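Local atomic coordinates of prephenate dehydratase (Arthrobacter aurescens, PDB entry 3MWB), a protein that probably converts prephenate to phenylpyruvate, with loss of carbon dioxide and water, for L-phenylalanine biosynthesis, and binds L-phenylalanine in this crystal. Residues A[61-66]-A[112-117]; A[88-93]-A[178-183]; A[92-97]-A[153-158]. One frame throughout, in Å; residues are numbered along the deposited sequence.

Contact 1: A[61-66]-A[112-117]; sequences NSVEGG and GHAWAQ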
loop_
_atom_site.group_PDB
_atom_site.type_symbol
_atom_site.label_atom_id
_atom_site.label_comp_id
_atom_site.label_asym_id
_atom_site.label_seq_id
_atom_site.Cartn_x
_atom_site.Cartn_y
_atom_site.Cartn_z
ATOM N N ASN A 61 25.781 -13.684 -12.362
ATOM C CA ASN A 61 26.751 -14.694 -11.929
ATOM C C ASN A 61 27.741 -15.064 -13.022
ATOM O O ASN A 61 27.968 -16.251 -13.284
ATOM C CB ASN A 61 26.047 -15.969 -11.424
ATOM C CG ASN A 61 25.215 -15.740 -10.170
ATOM O OD1 ASN A 61 25.395 -14.749 -9.459
ATOM N ND2 ASN A 61 24.290 -16.668 -9.890
ATOM N N SER A 62 28.316 -14.035 -13.653
ATOM C CA SER A 62 29.245 -14.190 -14.761
ATOM C C SER A 62 30.660 -14.439 -14.242
ATOM O O SER A 62 31.198 -13.665 -13.433
ATOM C CB SER A 62 29.245 -12.943 -15.638
ATOM O OG SER A 62 30.251 -13.040 -16.630
ATOM N N VAL A 63 31.259 -15.521 -14.733
ATOM C CA VAL A 63 32.609 -15.905 -14.353
ATOM C C VAL A 63 33.619 -14.941 -14.975
ATOM O O VAL A 63 34.768 -14.881 -14.548
ATOM C CB VAL A 63 32.883 -17.359 -14.796
ATOM C CG1 VAL A 63 34.360 -17.652 -14.834
ATOM C CG2 VAL A 63 32.181 -18.301 -13.869
ATOM N N GLU A 64 33.153 -14.184 -15.968
ATOM C CA GLU A 64 34.002 -13.349 -16.806
ATOM C C GLU A 64 33.779 -11.862 -16.540
ATOM O O GLU A 64 34.412 -11.014 -17.167
ATOM C CB GLU A 64 33.696 -13.636 -18.285
ATOM C CG GLU A 64 33.762 -15.118 -18.705
ATOM C CD GLU A 64 35.178 -15.734 -18.701
ATOM O OE1 GLU A 64 36.180 -15.058 -18.360
ATOM O OE2 GLU A 64 35.286 -16.938 -19.048
ATOM N N GLY A 65 32.874 -11.543 -15.622
ATOM C CA GLY A 65 32.422 -10.162 -15.458
ATOM C C GLY A 65 31.391 -9.795 -16.520
ATOM O O GLY A 65 30.767 -10.664 -17.138
ATOM N N GLY A 66 31.183 -8.500 -16.715
ATOM C CA GLY A 66 30.190 -8.035 -17.679
ATOM C C GLY A 66 28.772 -7.753 -17.184
ATOM O O GLY A 66 28.011 -7.106 -17.892
ATOM N N GLY A 112 39.260 -13.200 -11.522
ATOM C CA GLY A 112 38.967 -13.198 -10.072
ATOM C C GLY A 112 37.684 -13.905 -9.657
ATOM O O GLY A 112 37.611 -14.505 -8.575
ATOM N N HIS A 113 36.662 -13.834 -10.502
ATOM C CA HIS A 113 35.387 -14.513 -10.242
ATOM C C HIS A 113 35.525 -16.038 -10.256
ATOM O O HIS A 113 34.878 -16.734 -9.473
ATOM C CB HIS A 113 34.342 -14.067 -11.268
ATOM C CG HIS A 113 33.947 -12.625 -11.139
ATOM N ND1 HIS A 113 32.849 -12.094 -11.780
ATOM C CD2 HIS A 113 34.494 -11.608 -10.424
ATOM C CE1 HIS A 113 32.743 -10.811 -11.476
ATOM N NE2 HIS A 113 33.727 -10.490 -10.655
ATOM N N ALA A 114 36.357 -16.544 -11.162
ATOM C CA ALA A 114 36.667 -17.972 -11.207
ATOM C C ALA A 114 37.507 -18.385 -9.991
ATOM O O ALA A 114 37.192 -19.367 -9.298
ATOM C CB ALA A 114 37.378 -18.324 -12.503
ATOM N N TRP A 115 38.561 -17.620 -9.727
ATOM C CA TRP A 115 39.441 -17.893 -8.599
ATOM C C TRP A 115 38.659 -18.068 -7.308
ATOM O O TRP A 115 38.825 -19.073 -6.617
ATOM C CB TRP A 115 40.491 -16.788 -8.426
ATOM C CG TRP A 115 41.428 -17.065 -7.284
ATOM C CD1 TRP A 115 41.445 -16.443 -6.069
ATOM C CD2 TRP A 115 42.453 -18.067 -7.237
ATOM N NE1 TRP A 115 42.429 -16.981 -5.274
ATOM C CE2 TRP A 115 43.062 -17.983 -5.963
ATOM C CE3 TRP A 115 42.923 -19.024 -8.149
ATOM C CZ2 TRP A 115 44.118 -18.820 -5.579
ATOM C CZ3 TRP A 115 43.964 -19.847 -7.771
ATOM C CH2 TRP A 115 44.559 -19.735 -6.498
ATOM N N ALA A 116 37.788 -17.103 -7.013
ATOM C CA ALA A 116 37.030 -17.059 -5.759
ATOM C C ALA A 116 36.117 -18.272 -5.558
ATOM O O ALA A 116 35.716 -18.577 -4.437
ATOM C CB ALA A 116 36.211 -15.762 -5.692
ATOM N N GLN A 117 35.781 -18.949 -6.655
ATOM C CA GLN A 117 34.905 -20.120 -6.601
ATOM C C GLN A 117 35.644 -21.445 -6.645
ATOM O O GLN A 117 34.998 -22.479 -6.642
ATOM C CB GLN A 117 33.965 -20.136 -7.794
ATOM C CG GLN A 117 32.944 -19.054 -7.837
ATOM C CD GLN A 117 32.049 -19.260 -9.016
ATOM O OE1 GLN A 117 31.310 -20.245 -9.081
ATOM N NE2 GLN A 117 32.124 -18.351 -9.975
#
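His113 turns an edge of its imidazole to the backbone carbonyl of Ser62, tying helix 112-115 to the loop that follows strand 54-60. The dehydratase region has the two-lobed fold of type II periplasmic binding proteins, and these segments belong to different lobes: strand 54-60 lies in one sheet, while the helix follows strand 107-110 of the other. His113 ND1 donates to Ser62 O at 2.8 Å, almost straight at 174°, with the oxygen in the ring plane. Its CG stands beside the backbone N and anti to the carbonyl carbon (chi1 -67°), which carries the ring over to the loop; there His113 CE1 comes 4.0 Å from Gly65 CA. Glycine suits that position because a side chain would collide with the carbonyl oxygen of Glu64 at these backbone angles. A flat ring with an N-H at its rim suits an in-plane bond to the Ser62 carbonyl, and an alanine in place of His113 would probably leave Ser62 O without this near-straight bond, the weak one from Gly65 N remaining, and loop and helix less firmly tied at this point. The loop has its own brace, an ST turn in which Ser62 OG accepts from Glu64 N at 3.2 Å. Val63 splits its branches between two partners. Val63 CG1 rests on Ala114 CB at 3.9 Å, a methyl small enough to admit it, while Val63 CG2 meets Gln117 NE2, also at 3.9 Å. Phe92 and Thr137 also pack on Val63 and Ala114, and Thr68 of a second subunit packs on His113. Val63 O, buried 3.4 Å from His113 CB, has no polar partner. The extended Gln117 side chain turns back toward helix 112-115, where Gln117 NE2 donates to His113 O at 3.2 Å from above the carbonyl plane.

Contact 2: A[88-93]-A[178-183]; sequences VPITFV and PDAVTR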
loop_
_atom_site.group_PDB
_atom_site.type_symbol
_atom_site.label_atom_id
_atom_site.label_comp_id
_atom_site.label_asym_id
_atom_site.label_seq_id
_atom_site.Cartn_x
_atom_site.Cartn_y
_atom_site.Cartn_z
ATOM N N VAL A 88 23.296 -21.408 -17.776
ATOM C CA VAL A 88 24.374 -22.338 -18.116
ATOM C C VAL A 88 25.189 -22.757 -16.892
ATOM O O VAL A 88 25.864 -21.920 -16.308
ATOM C CB VAL A 88 25.333 -21.730 -19.179
ATOM C CG1 VAL A 88 26.435 -22.731 -19.560
ATOM C CG2 VAL A 88 24.546 -21.269 -20.428
ATOM N N PRO A 89 25.135 -24.060 -16.519
ATOM C CA PRO A 89 25.952 -24.643 -15.433
ATOM C C PRO A 89 27.452 -24.355 -15.612
ATOM O O PRO A 89 27.985 -24.468 -16.725
ATOM C CB PRO A 89 25.664 -26.156 -15.535
ATOM C CG PRO A 89 24.276 -26.220 -16.121
ATOM C CD PRO A 89 24.201 -25.052 -17.095
ATOM N N ILE A 90 28.101 -23.945 -14.524
ATOM C CA ILE A 90 29.499 -23.556 -14.558
ATOM C C ILE A 90 30.339 -24.753 -14.108
ATOM O O ILE A 90 30.110 -25.307 -13.034
ATOM C CB ILE A 90 29.777 -22.340 -13.637
ATOM C CG1 ILE A 90 28.971 -21.108 -14.090
ATOM C CG2 ILE A 90 31.276 -22.016 -13.598
ATOM C CD1 ILE A 90 28.830 -20.020 -13.016
ATOM N N THR A 91 31.299 -25.135 -14.947
ATOM C CA THR A 91 32.240 -26.196 -14.652
ATOM C C THR A 91 33.646 -25.637 -14.883
ATOM O O THR A 91 33.912 -25.054 -15.934
ATOM C CB THR A 91 31.978 -27.395 -15.588
ATOM O OG1 THR A 91 30.672 -27.915 -15.314
ATOM C CG2 THR A 91 33.001 -28.503 -15.381
ATOM N N PHE A 92 34.536 -25.797 -13.915
ATOM C CA PHE A 92 35.880 -25.257 -14.068
ATOM C C PHE A 92 36.894 -26.376 -14.311
ATOM O O PHE A 92 36.839 -27.416 -13.665
ATOM C CB PHE A 92 36.303 -24.477 -12.831
ATOM C CG PHE A 92 35.559 -23.197 -12.620
ATOM C CD1 PHE A 92 35.822 -22.077 -13.416
ATOM C CD2 PHE A 92 34.624 -23.085 -11.592
ATOM C CE1 PHE A 92 35.133 -20.872 -13.208
ATOM C CE2 PHE A 92 33.943 -21.866 -11.369
ATOM C CZ PHE A 92 34.203 -20.771 -12.173
ATOM N N VAL A 93 37.823 -26.150 -15.232
ATOM C CA VAL A 93 38.950 -27.043 -15.417
ATOM C C VAL A 93 40.253 -26.304 -15.111
ATOM O O VAL A 93 40.361 -25.080 -15.316
ATOM C CB VAL A 93 39.008 -27.676 -16.833
ATOM C CG1 VAL A 93 37.775 -28.543 -17.092
ATOM C CG2 VAL A 93 39.159 -26.625 -17.907
ATOM N N PRO A 178 28.142 -26.639 -6.549
ATOM C CA PRO A 178 27.518 -27.592 -7.470
ATOM C C PRO A 178 26.431 -26.960 -8.330
ATOM O O PRO A 178 26.267 -27.353 -9.491
ATOM C CB PRO A 178 26.906 -28.649 -6.534
ATOM C CG PRO A 178 26.715 -27.944 -5.223
ATOM C CD PRO A 178 27.884 -27.000 -5.137
ATOM N N ASP A 179 25.719 -25.989 -7.764
ATOM C CA ASP A 179 24.575 -25.354 -8.416
ATOM C C ASP A 179 24.945 -24.081 -9.177
ATOM O O ASP A 179 24.064 -23.353 -9.629
ATOM C CB ASP A 179 23.509 -25.011 -7.375
ATOM C CG ASP A 179 22.950 -26.237 -6.671
ATOM O OD1 ASP A 179 23.400 -27.382 -6.935
ATOM O OD2 ASP A 179 22.054 -26.049 -5.830
ATOM N N ALA A 180 26.237 -23.801 -9.311
ATOM C CA ALA A 180 26.676 -22.568 -9.972
ATOM C C ALA A 180 26.189 -22.501 -11.424
ATOM O O ALA A 180 26.426 -23.426 -12.217
ATOM C CB ALA A 180 28.187 -22.463 -9.941
ATOM N N VAL A 181 25.522 -21.396 -11.768
ATOM C CA VAL A 181 25.068 -21.170 -13.146
ATOM C C VAL A 181 25.201 -19.705 -13.463
ATOM O O VAL A 181 25.094 -18.874 -12.570
ATOM C CB VAL A 181 23.592 -21.575 -13.372
ATOM C CG1 VAL A 181 23.385 -23.098 -13.170
ATOM C CG2 VAL A 181 22.650 -20.764 -12.454
ATOM N N THR A 182 25.443 -19.399 -14.738
ATOM C CA THR A 182 25.409 -18.026 -15.214
ATOM C C THR A 182 24.131 -17.808 -16.014
ATOM O O THR A 182 23.734 -18.655 -16.822
ATOM C CB THR A 182 26.650 -17.706 -16.088
ATOM O OG1 THR A 182 27.834 -17.937 -15.319
ATOM C CG2 THR A 182 26.639 -16.224 -16.580
ATOM N N ARG A 183 23.474 -16.687 -15.768
ATOM C CA ARG A 183 22.322 -16.322 -16.548
ATOM C C ARG A 183 22.786 -15.377 -17.646
ATOM O O ARG A 183 23.507 -14.402 -17.385
ATOM C CB ARG A 183 21.268 -15.676 -15.669
ATOM C CG ARG A 183 19.872 -15.690 -16.276
ATOM C CD ARG A 183 18.842 -15.084 -15.340
ATOM N NE ARG A 183 17.785 -14.573 -16.185
ATOM C CZ ARG A 183 17.435 -13.303 -16.308
ATOM N NH1 ARG A 183 17.967 -12.354 -15.559
ATOM N NH2 ARG A 183 16.485 -13.007 -17.150
#
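Val88 and Thr182 form a hydrogen-bonded antiparallel pair where strands 81-89 and 181-188 run side by side in the sheet of one lobe of the binding-protein-like fold. Val88 N donates to Thr182 O at 2.9 Å, Thr182 N answers to Val88 O, and Ile90 N extends the ladder to Ala180 O. Pro89 lies between, in a non-hydrogen-bonded pair with Val181, so its missing N-H costs this pairing nothing; its ring lies on the same face as Val181, whose CG1 approaches Pro89 CA at 3.8 Å.

Ile90 carries most of the side-chain packing. Ile90 CB sits 4.0 Å from Ala180 CB, a methyl short enough to let the branched chain pass. There the chain forks. Ile90 CG2 rises over one face of the Phe92 ring, 3.4 Å above its plane and offset toward the rim. CG1, beside the backbone N and anti to the carbonyl carbon (chi1 -61°), heads instead for Thr182, whose side chain it crosses at about a right angle: Ile90 CG1 is 3.6 Å from Thr182 OG1. Finally Ile90 CD1 lies 3.7 Å from Val181 C. Threonine suits this spot because its hydroxyl is hydrogen-bonded to Asn61 O, leaving the oxygen's flank to meet Ile90 CD1, with Thr182 OG1 3.3 Å from that methyl.

Contact 3: A[92-97]-A[153-158]; sequences FVLVAR and AAICAP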
loop_
_atom_site.group_PDB
_atom_site.type_symbol
_atom_site.label_atom_id
_atom_site.label_comp_id
_atom_site.label_asym_id
_atom_site.label_seq_id
_atom_site.Cartn_x
_atom_site.Cartn_y
_atom_site.Cartn_z
ATOM N N PHE A 92 34.536 -25.797 -13.915
ATOM C CA PHE A 92 35.880 -25.257 -14.068
ATOM C C PHE A 92 36.894 -26.376 -14.311
ATOM O O PHE A 92 36.839 -27.416 -13.665
ATOM C CB PHE A 92 36.303 -24.477 -12.831
ATOM C CG PHE A 92 35.559 -23.197 -12.620
ATOM C CD1 PHE A 92 35.822 -22.077 -13.416
ATOM C CD2 PHE A 92 34.624 -23.085 -11.592
ATOM C CE1 PHE A 92 35.133 -20.872 -13.208
ATOM C CE2 PHE A 92 33.943 -21.866 -11.369
ATOM C CZ PHE A 92 34.203 -20.771 -12.173
ATOM N N VAL A 93 37.823 -26.150 -15.232
ATOM C CA VAL A 93 38.950 -27.043 -15.417
ATOM C C VAL A 93 40.253 -26.304 -15.111
ATOM O O VAL A 93 40.361 -25.080 -15.316
ATOM C CB VAL A 93 39.008 -27.676 -16.833
ATOM C CG1 VAL A 93 37.775 -28.543 -17.092
ATOM C CG2 VAL A 93 39.159 -26.625 -17.907
ATOM N N LEU A 94 41.230 -27.064 -14.614
ATOM C CA LEU A 94 42.583 -26.577 -14.416
ATOM C C LEU A 94 43.423 -27.036 -15.594
ATOM O O LEU A 94 43.461 -28.230 -15.924
ATOM C CB LEU A 94 43.183 -27.092 -13.089
ATOM C CG LEU A 94 44.629 -26.620 -12.806
ATOM C CD1 LEU A 94 44.669 -25.158 -12.362
ATOM C CD2 LEU A 94 45.303 -27.517 -11.777
ATOM N N VAL A 95 44.110 -26.086 -16.213
ATOM C CA VAL A 95 44.697 -26.298 -17.519
ATOM C C VAL A 95 46.184 -25.909 -17.504
ATOM O O VAL A 95 46.591 -25.012 -16.762
ATOM C CB VAL A 95 43.832 -25.551 -18.603
ATOM C CG1 VAL A 95 44.439 -24.224 -19.045
ATOM C CG2 VAL A 95 43.528 -26.438 -19.771
ATOM N N ALA A 96 46.992 -26.625 -18.280
ATOM C CA ALA A 96 48.439 -26.360 -18.385
ATOM C C ALA A 96 48.998 -26.950 -19.675
ATOM O O ALA A 96 48.328 -27.743 -20.341
ATOM C CB ALA A 96 49.181 -26.918 -17.172
ATOM N N ARG A 97 50.217 -26.555 -20.040
ATOM C CA ARG A 97 50.871 -27.129 -21.211
ATOM C C ARG A 97 51.205 -28.603 -20.934
ATOM O O ARG A 97 51.378 -28.982 -19.767
ATOM C CB ARG A 97 52.132 -26.330 -21.565
ATOM N N ALA A 153 49.684 -22.527 -14.806
ATOM C CA ALA A 153 48.348 -23.098 -14.979
ATOM C C ALA A 153 47.286 -22.005 -15.136
ATOM O O ALA A 153 47.513 -20.847 -14.766
ATOM C CB ALA A 153 48.015 -24.003 -13.818
ATOM N N ALA A 154 46.141 -22.379 -15.711
ATOM C CA ALA A 154 44.978 -21.490 -15.802
ATOM C C ALA A 154 43.695 -22.233 -15.404
ATOM O O ALA A 154 43.632 -23.459 -15.461
ATOM C CB ALA A 154 44.853 -20.897 -17.201
ATOM N N ILE A 155 42.700 -21.475 -14.960
ATOM C CA ILE A 155 41.394 -22.012 -14.650
ATOM C C ILE A 155 40.437 -21.407 -15.651
ATOM O O ILE A 155 40.329 -20.182 -15.771
ATOM C CB ILE A 155 40.963 -21.676 -13.210
ATOM C CG1 ILE A 155 41.931 -22.327 -12.214
ATOM C CG2 ILE A 155 39.547 -22.165 -12.961
ATOM C CD1 ILE A 155 41.723 -21.884 -10.770
ATOM N N CYS A 156 39.756 -22.281 -16.383
ATOM C CA CYS A 156 38.971 -21.856 -17.520
ATOM C C CYS A 156 37.801 -22.811 -17.772
ATOM O O CYS A 156 37.579 -23.742 -16.993
ATOM C CB CYS A 156 39.880 -21.798 -18.745
ATOM S SG CYS A 156 40.631 -23.389 -19.107
ATOM N N ALA A 157 37.087 -22.569 -18.869
ATOM C CA ALA A 157 35.976 -23.415 -19.325
ATOM C C ALA A 157 36.451 -24.694 -20.017
ATOM O O ALA A 157 37.544 -24.726 -20.596
ATOM C CB ALA A 157 35.050 -22.612 -20.275
ATOM N N PRO A 158 35.642 -25.767 -19.948
ATOM C CA PRO A 158 35.947 -26.940 -20.764
ATOM C C PRO A 158 36.031 -26.615 -22.263
ATOM O O PRO A 158 36.815 -27.243 -22.971
ATOM C CB PRO A 158 34.771 -27.884 -20.473
ATOM C CG PRO A 158 34.388 -27.547 -19.078
ATOM C CD PRO A 158 34.552 -26.042 -18.991
#
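Val93 and Val95 bond through both N and O to Cys156 and Ala154, respectively, as strands 93-96 and 153-156 run antiparallel, their axes 4.6 Å apart at closest and their directions 146° apart. Val93 N to Cys156 O is the straightest of the four bonds, 3.0 Å long at 179°. Small and branched side chains fill both faces of this buried pair. On one, Cys156 SG, placed between its backbone N and carbonyl carbon (chi1 59°), touches both valines, 3.8 Å from Val93 CG2 and 3.9 Å from Val95 CB. Val93 CG1 continues to the ring of Pro158, which starts the next helix, and Val95 CG1 meets the methyl of Ala154. On the other face Leu94 CD1 lies across the pair, 3.8 Å from Ala153 CB and 3.9 Å from Ile155 CG1, while Ile155 CG2 approaches Phe92 CD1 at 3.8 Å. Strand 168-171 flanks strand 93-96 on its far side. The arrangement belongs to the central mixed sheet of the second binding-protein-like lobe; Val95 also packs near Ala161 and Leu167, residues of a magnesium site seen for this protein though empty in this chain.

Contact 3 is the most buried, an apolar strand pairing inside one lobe's sheet. Contacts 1 and 2 are only partly buried: contact 2 joins strands in the other lobe's sheet, near the place where the chain passes between lobes, whereas contact 1 joins a loop to a helix across the lobes, with one side-chain hydrogen bond and apolar packing instead of a backbone ladder. Contacts 2 and 3 share Phe92 and Val93, on the short connection between strands 81-89 and 93-96. Phe92 thus belongs to the segments of both, and its ring packs on contact 1 as well; the hydroxyl of Thr182 further links contact 2 to the loop of contact 1.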